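Local coordinates for pyrrolidone-carboxylate peptidase (Pyrococcus furiosus, PDB 1X10), which removes an N-terminal pyroglutamyl (5-oxoproline) residue from peptides as a thiol peptidase, generally not when proline comes next, at residues 43-48 and 84-89; 105-110 and 145-150. The protein carries 3 engineered substitutions. One frame throughout, in Å; residues are numbered along the deposited sequence.

Contact 1 of 2, residues 43-48 and 84-89; sequences VVFGKA and NAIDAR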
ATOM      1  N   VAL A  43      -1.496 -26.496  -8.420  1.00 11.64           N
ATOM      2  CA  VAL A  43      -1.829 -25.705  -7.241  1.00 12.66           C
ATOM      3  C   VAL A  43      -3.008 -26.438  -6.605  1.00 13.22           C
ATOM      4  O   VAL A  43      -4.145 -25.960  -6.596  1.00 12.40           O
ATOM      5  CB  VAL A  43      -2.224 -24.259  -7.625  1.00 13.12           C
ATOM      6  CG1 VAL A  43      -2.556 -23.454  -6.372  1.00 13.29           C
ATOM      7  CG2 VAL A  43      -1.064 -23.587  -8.366  1.00 12.83           C
ATOM      8  N   VAL A  44      -2.704 -27.618  -6.073  1.00 12.92           N
ATOM      9  CA  VAL A  44      -3.701 -28.490  -5.467  1.00 13.52           C
ATOM     10  C   VAL A  44      -3.092 -29.237  -4.288  1.00 13.41           C
ATOM     11  O   VAL A  44      -2.089 -29.922  -4.443  1.00 12.60           O
ATOM     12  CB  VAL A  44      -4.182 -29.539  -6.494  1.00 14.03           C
ATOM     13  CG1 VAL A  44      -5.226 -30.460  -5.855  1.00 14.21           C
ATOM     14  CG2 VAL A  44      -4.732 -28.841  -7.738  1.00 14.18           C
ATOM     15  N   PHE A  45      -3.696 -29.109  -3.111  1.00 13.84           N
ATOM     16  CA  PHE A  45      -3.178 -29.811  -1.947  1.00 14.49           C
ATOM     17  C   PHE A  45      -3.293 -31.316  -2.188  1.00 14.88           C
ATOM     18  O   PHE A  45      -4.247 -31.779  -2.808  1.00 14.48           O
ATOM     19  CB  PHE A  45      -3.963 -29.431  -0.690  1.00 14.68           C
ATOM     20  CG  PHE A  45      -3.777 -28.002  -0.265  1.00 14.65           C
ATOM     21  CD1 PHE A  45      -4.785 -27.061  -0.463  1.00 14.76           C
ATOM     22  CD2 PHE A  45      -2.595 -27.599   0.347  1.00 14.28           C
ATOM     23  CE1 PHE A  45      -4.616 -25.736  -0.051  1.00 14.79           C
ATOM     24  CE2 PHE A  45      -2.414 -26.282   0.762  1.00 14.48           C
ATOM     25  CZ  PHE A  45      -3.430 -25.346   0.564  1.00 14.41           C
ATOM     26  N   GLY A  46      -2.321 -32.071  -1.684  1.00 15.24           N
ATOM     27  CA  GLY A  46      -2.330 -33.511  -1.872  1.00 15.77           C
ATOM     28  C   GLY A  46      -1.635 -33.879  -3.170  1.00 16.24           C
ATOM     29  O   GLY A  46      -0.540 -34.440  -3.163  1.00 16.44           O
ATOM     30  N   LYS A  47      -2.272 -33.550  -4.289  1.00 16.62           N
ATOM     31  CA  LYS A  47      -1.714 -33.840  -5.599  1.00 17.27           C
ATOM     32  C   LYS A  47      -0.322 -33.223  -5.741  1.00 17.60           C
ATOM     33  O   LYS A  47       0.595 -33.859  -6.266  1.00 17.06           O
ATOM     34  CB  LYS A  47      -2.641 -33.298  -6.688  1.00 19.21           C
ATOM     35  CG  LYS A  47      -2.270 -33.720  -8.097  1.00 21.12           C
ATOM     36  CD  LYS A  47      -3.400 -33.400  -9.071  1.00 24.01           C
ATOM     37  CE  LYS A  47      -4.690 -34.127  -8.682  1.00 24.85           C
ATOM     38  NZ  LYS A  47      -5.822 -33.852  -9.618  1.00 25.93           N
ATOM     39  N   ALA A  48      -0.170 -31.988  -5.267  1.00 16.48           N
ATOM     40  CA  ALA A  48       1.114 -31.302  -5.340  1.00 16.65           C
ATOM     41  C   ALA A  48       2.168 -32.087  -4.566  1.00 16.75           C
ATOM     42  O   ALA A  48       3.323 -32.176  -4.986  1.00 16.59           O
ATOM     43  CB  ALA A  48       0.989 -29.892  -4.778  1.00 15.76           C
ATOM     44  N   ASN A  84       4.809 -25.688   9.356  1.00 12.41           N
ATOM     45  CA  ASN A  84       4.007 -26.906   9.303  1.00 12.65           C
ATOM     46  C   ASN A  84       2.523 -26.630   9.519  1.00 13.15           C
ATOM     47  O   ASN A  84       1.940 -27.062  10.515  1.00 13.09           O
ATOM     48  CB  ASN A  84       4.516 -27.899  10.348  1.00 12.23           C
ATOM     49  CG  ASN A  84       3.955 -29.295  10.154  1.00 13.16           C
ATOM     50  OD1 ASN A  84       3.261 -29.574   9.167  1.00 13.10           O
ATOM     51  ND2 ASN A  84       4.261 -30.189  11.089  1.00 12.24           N
ATOM     52  N   ALA A  85       1.912 -25.914   8.582  1.00 12.93           N
ATOM     53  CA  ALA A  85       0.499 -25.591   8.698  1.00 13.91           C
ATOM     54  C   ALA A  85      -0.122 -25.209   7.368  1.00 14.45           C
ATOM     55  O   ALA A  85       0.548 -24.687   6.471  1.00 13.92           O
ATOM     56  CB  ALA A  85       0.299 -24.449   9.702  1.00 13.95           C
ATOM     57  N   ILE A  86      -1.414 -25.487   7.251  1.00 14.74           N
ATOM     58  CA  ILE A  86      -2.175 -25.145   6.064  1.00 15.14           C
ATOM     59  C   ILE A  86      -3.381 -24.332   6.517  1.00 15.56           C
ATOM     60  O   ILE A  86      -4.155 -24.777   7.369  1.00 15.10           O
ATOM     61  CB  ILE A  86      -2.696 -26.395   5.330  1.00 15.29           C
ATOM     62  CG1 ILE A  86      -1.527 -27.288   4.915  1.00 15.76           C
ATOM     63  CG2 ILE A  86      -3.502 -25.974   4.105  1.00 14.90           C
ATOM     64  CD1 ILE A  86      -1.953 -28.621   4.373  1.00 16.24           C
ATOM     65  N   ASP A  87      -3.523 -23.133   5.968  1.00 15.83           N
ATOM     66  CA  ASP A  87      -4.653 -22.273   6.285  1.00 17.11           C
ATOM     67  C   ASP A  87      -4.847 -21.419   5.043  1.00 17.23           C
ATOM     68  O   ASP A  87      -4.386 -20.281   4.972  1.00 16.49           O
ATOM     69  CB  ASP A  87      -4.365 -21.383   7.497  1.00 18.41           C
ATOM     70  CG  ASP A  87      -5.642 -20.912   8.186  1.00 20.72           C
ATOM     71  OD1 ASP A  87      -5.592 -19.947   8.982  1.00 20.78           O
ATOM     72  OD2 ASP A  87      -6.706 -21.526   7.931  1.00 21.31           O
ATOM     73  N   ALA A  88      -5.527 -21.997   4.060  1.00 17.65           N
ATOM     74  CA  ALA A  88      -5.771 -21.340   2.781  1.00 18.67           C
ATOM     75  C   ALA A  88      -6.756 -20.177   2.837  1.00 19.48           C
ATOM     76  O   ALA A  88      -7.871 -20.325   3.336  1.00 18.79           O
ATOM     77  CB  ALA A  88      -6.250 -22.370   1.771  1.00 18.30           C
ATOM     78  N   ARG A  89      -6.338 -19.025   2.313  1.00 20.39           N
ATOM     79  CA  ARG A  89      -7.192 -17.842   2.275  1.00 21.91           C
ATOM     80  C   ARG A  89      -8.180 -18.040   1.127  1.00 21.75           C
ATOM     81  O   ARG A  89      -9.277 -17.479   1.127  1.00 21.73           O
ATOM     82  CB  ARG A  89      -6.362 -16.578   2.026  1.00 23.99           C
ATOM     83  CG  ARG A  89      -7.043 -15.293   2.491  1.00 27.98           C
ATOM     84  CD  ARG A  89      -6.650 -14.101   1.626  1.00 30.53           C
ATOM     85  NE  ARG A  89      -7.335 -14.138   0.336  1.00 33.23           N
ATOM     86  CZ  ARG A  89      -7.109 -13.292  -0.664  1.00 34.45           C
ATOM     87  NH1 ARG A  89      -6.204 -12.331  -0.532  1.00 35.59           N
ATOM     88  NH2 ARG A  89      -7.790 -13.406  -1.797  1.00 35.13           N
TER
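F45 sits in the turn that carries strand 34-41 into helix 47-59, and it meets I86 and A88 in the long loop after strand 76-83. The contact is buried and wholly apolar. The outer end of the F45 ring does the touching. CG2 of I86 lies 3.5 Å from CE2 of F45 and 3.6 Å from its CZ, on an oblique line to the ring. CG2 is anti to the I86 backbone N and CG1 sits beside that N (chi1 -59°), which turns CG2 toward the F45 ring. The two side chains run antiparallel, one alongside the other. CB of A88 makes a lighter contact, 4.2 Å from CE1 of F45. The turn itself is well held. D92 OD1 bonds to F45 N, K96 NZ bonds to F45 O, and the Y144 hydroxyl bonds to G46 N at the N-cap. The Y144 ring also meets that of F45 edge-to-face. The side chain of F45 is about 9 Å from that of S142, an engineered residue at an active-site position. The arrangement belongs to the beta-alpha-beta crossover of the alpha/beta fold, strand 34-41, helix 47-59 and strand 63-69, whose first connection is packed here against a loop.

Contact 2 of 2, residues 105-110 and 145-150; sequences PGAPTA and VMYLSL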
ATOM      1  N   PRO A 105       1.731 -34.221  10.299  1.00 18.87           N
ATOM      2  CA  PRO A 105       1.476 -34.417  11.728  1.00 18.79           C
ATOM      3  C   PRO A 105       2.696 -34.944  12.474  1.00 18.52           C
ATOM      4  O   PRO A 105       3.356 -35.878  12.020  1.00 19.09           O
ATOM      5  CB  PRO A 105       0.315 -35.409  11.732  1.00 19.62           C
ATOM      6  CG  PRO A 105      -0.446 -35.024  10.501  1.00 19.18           C
ATOM      7  CD  PRO A 105       0.662 -34.829   9.485  1.00 19.11           C
ATOM      8  N   GLY A 106       3.008 -34.327  13.608  1.00 18.24           N
ATOM      9  CA  GLY A 106       4.145 -34.765  14.399  1.00 18.10           C
ATOM     10  C   GLY A 106       5.494 -34.209  13.978  1.00 17.50           C
ATOM     11  O   GLY A 106       6.455 -34.264  14.750  1.00 17.99           O
ATOM     12  N   ALA A 107       5.584 -33.674  12.765  1.00 16.45           N
ATOM     13  CA  ALA A 107       6.849 -33.117  12.282  1.00 15.88           C
ATOM     14  C   ALA A 107       7.108 -31.739  12.897  1.00 14.96           C
ATOM     15  O   ALA A 107       6.210 -31.131  13.468  1.00 14.35           O
ATOM     16  CB  ALA A 107       6.832 -33.023  10.755  1.00 15.76           C
ATOM     17  N   PRO A 108       8.348 -31.231  12.787  1.00 14.63           N
ATOM     18  CA  PRO A 108       8.694 -29.923  13.348  1.00 13.62           C
ATOM     19  C   PRO A 108       7.758 -28.806  12.914  1.00 13.47           C
ATOM     20  O   PRO A 108       7.262 -28.786  11.787  1.00 11.82           O
ATOM     21  CB  PRO A 108      10.122 -29.700  12.854  1.00 14.53           C
ATOM     22  CG  PRO A 108      10.671 -31.099  12.796  1.00 14.57           C
ATOM     23  CD  PRO A 108       9.529 -31.860  12.164  1.00 14.72           C
ATOM     24  N   THR A 109       7.520 -27.874  13.827  1.00 12.82           N
ATOM     25  CA  THR A 109       6.657 -26.738  13.553  1.00 12.81           C
ATOM     26  C   THR A 109       7.157 -25.945  12.348  1.00 12.57           C
ATOM     27  O   THR A 109       6.363 -25.362  11.613  1.00 12.56           O
ATOM     28  CB  THR A 109       6.577 -25.824  14.789  1.00 13.18           C
ATOM     29  OG1 THR A 109       5.919 -26.536  15.843  1.00 13.68           O
ATOM     30  CG2 THR A 109       5.811 -24.544  14.486  1.00 13.09           C
ATOM     31  N   ALA A 110       8.468 -25.935  12.134  1.00 11.99           N
ATOM     32  CA  ALA A 110       9.027 -25.199  11.005  1.00 12.14           C
ATOM     33  C   ALA A 110      10.439 -25.638  10.640  1.00 11.83           C
ATOM     34  O   ALA A 110      11.122 -26.289  11.429  1.00 11.53           O
ATOM     35  CB  ALA A 110       9.023 -23.702  11.306  1.00 12.22           C
ATOM     36  N   VAL A 145       4.664 -26.737  -0.402  1.00 10.20           N
ATOM     37  CA  VAL A 145       5.770 -27.383  -1.099  1.00 10.58           C
ATOM     38  C   VAL A 145       7.113 -27.058  -0.442  1.00 10.75           C
ATOM     39  O   VAL A 145       7.989 -27.919  -0.349  1.00  9.85           O
ATOM     40  CB  VAL A 145       5.813 -26.975  -2.589  1.00 11.42           C
ATOM     41  CG1 VAL A 145       4.582 -27.510  -3.307  1.00 10.69           C
ATOM     42  CG2 VAL A 145       5.880 -25.469  -2.714  1.00 13.74           C
ATOM     43  N   MET A 146       7.277 -25.821   0.020  1.00 10.15           N
ATOM     44  CA  MET A 146       8.524 -25.441   0.675  1.00 10.52           C
ATOM     45  C   MET A 146       8.779 -26.329   1.892  1.00 10.72           C
ATOM     46  O   MET A 146       9.896 -26.813   2.097  1.00 10.80           O
ATOM     47  CB  MET A 146       8.476 -23.974   1.116  1.00 10.35           C
ATOM     48  CG  MET A 146       9.788 -23.481   1.730  1.00  9.81           C
ATOM     49  SD  MET A 146       9.662 -21.811   2.416  1.00 10.13           S
ATOM     50  CE  MET A 146      11.340 -21.617   3.076  1.00  8.62           C
ATOM     51  N   TYR A 147       7.740 -26.547   2.694  1.00 11.00           N
ATOM     52  CA  TYR A 147       7.860 -27.368   3.891  1.00 11.09           C
ATOM     53  C   TYR A 147       8.159 -28.831   3.558  1.00 10.95           C
ATOM     54  O   TYR A 147       9.055 -29.438   4.146  1.00 10.61           O
ATOM     55  CB  TYR A 147       6.575 -27.284   4.733  1.00 11.39           C
ATOM     56  CG  TYR A 147       6.685 -28.025   6.048  1.00 12.39           C
ATOM     57  CD1 TYR A 147       7.198 -27.398   7.186  1.00 12.46           C
ATOM     58  CD2 TYR A 147       6.363 -29.382   6.133  1.00 12.08           C
ATOM     59  CE1 TYR A 147       7.396 -28.097   8.366  1.00 11.78           C
ATOM     60  CE2 TYR A 147       6.565 -30.097   7.313  1.00 12.21           C
ATOM     61  CZ  TYR A 147       7.084 -29.451   8.425  1.00 12.38           C
ATOM     62  OH  TYR A 147       7.324 -30.162   9.580  1.00 10.05           O
ATOM     63  N   LEU A 148       7.398 -29.395   2.627  1.00 10.59           N
ATOM     64  CA  LEU A 148       7.584 -30.786   2.234  1.00 11.16           C
ATOM     65  C   LEU A 148       8.985 -31.024   1.677  1.00 11.06           C
ATOM     66  O   LEU A 148       9.597 -32.062   1.932  1.00 10.96           O
ATOM     67  CB  LEU A 148       6.528 -31.189   1.194  1.00 11.37           C
ATOM     68  CG  LEU A 148       5.109 -31.345   1.756  1.00 12.16           C
ATOM     69  CD1 LEU A 148       4.083 -31.414   0.618  1.00 12.49           C
ATOM     70  CD2 LEU A 148       5.055 -32.604   2.613  1.00 12.43           C
ATOM     71  N   SER A 149       9.504 -30.060   0.928  1.00 10.63           N
ATOM     72  CA  SER A 149      10.840 -30.210   0.361  1.00 10.71           C
ATOM     73  C   SER A 149      11.882 -30.225   1.477  1.00 10.66           C
ATOM     74  O   SER A 149      12.776 -31.082   1.506  1.00 10.28           O
ATOM     75  CB  SER A 149      11.130 -29.072  -0.626  1.00 11.02           C
ATOM     76  OG  SER A 149      12.357 -29.282  -1.305  1.00 10.60           O
ATOM     77  N   LEU A 150      11.763 -29.285   2.408  1.00 11.08           N
ATOM     78  CA  LEU A 150      12.705 -29.211   3.520  1.00 11.65           C
ATOM     79  C   LEU A 150      12.582 -30.427   4.442  1.00 11.85           C
ATOM     80  O   LEU A 150      13.581 -30.894   4.993  1.00 12.36           O
ATOM     81  CB  LEU A 150      12.494 -27.913   4.307  1.00 11.12           C
ATOM     82  CG  LEU A 150      13.047 -26.676   3.598  1.00 11.46           C
ATOM     83  CD1 LEU A 150      12.493 -25.413   4.231  1.00 10.84           C
ATOM     84  CD2 LEU A 150      14.568 -26.703   3.651  1.00 11.49           C
TER
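Y147 turns its CG opposite the backbone N (chi1 -175°) and sets its ring nearly square to the CA-CB-CG plane (chi2 87°), which sends OH out from helix 141-156 to the 105-110 loop. There OH donates to P108 O at 2.6 Å, a short bond. The donor lies in the carbonyl plane on a lone pair, with a C=O...donor angle of 139°. The same oxygen takes a weak bond from N84 ND2, so two donors approach it. The methyl of A107 comes close at the ring edge, CB to Y147 OH 3.1 Å. The P108 ring stands across the tyrosine side chain, its CD 3.8 Å from Y147 OH. Further along the edge, CA of A110 is 4.2 Å from Y147 CE1. The helix packs on the sheet of this alpha/beta fold. S142, an engineered residue at an active-site position, lies in its first turn; Y147 ties the loop before strand 110-112 to the next turn. Replacing Y147 with a phenylalanine would probably cost P108 O its hydroxyl donor and leave the 105-110 loop less firmly tied to helix 141-156. Y111 also meets the ring, with planes at about 50°. A110 packs on A110 of the second subunit.

From the N terminus, the chain leaves strand 34-41 and enters contact 1 at 43-48. Helix 47-59 and strands 63-69 and 76-83 follow, and 84-89 closes that loop. The chain then reaches 105-110, where contact 2 opens. Strand 110-112, helix 117-126 and strand 131-134 come next before helix 141-156 closes it at 145-150. The two contacts are therefore in series, neither nested nor crossed, with centres 12 Å apart. N84 joins them: its N probably bonds to T109 O at 2.8 Å. Helix 141-156 serves both, through Y144 and Y147. Both contacts also touch the second subunit.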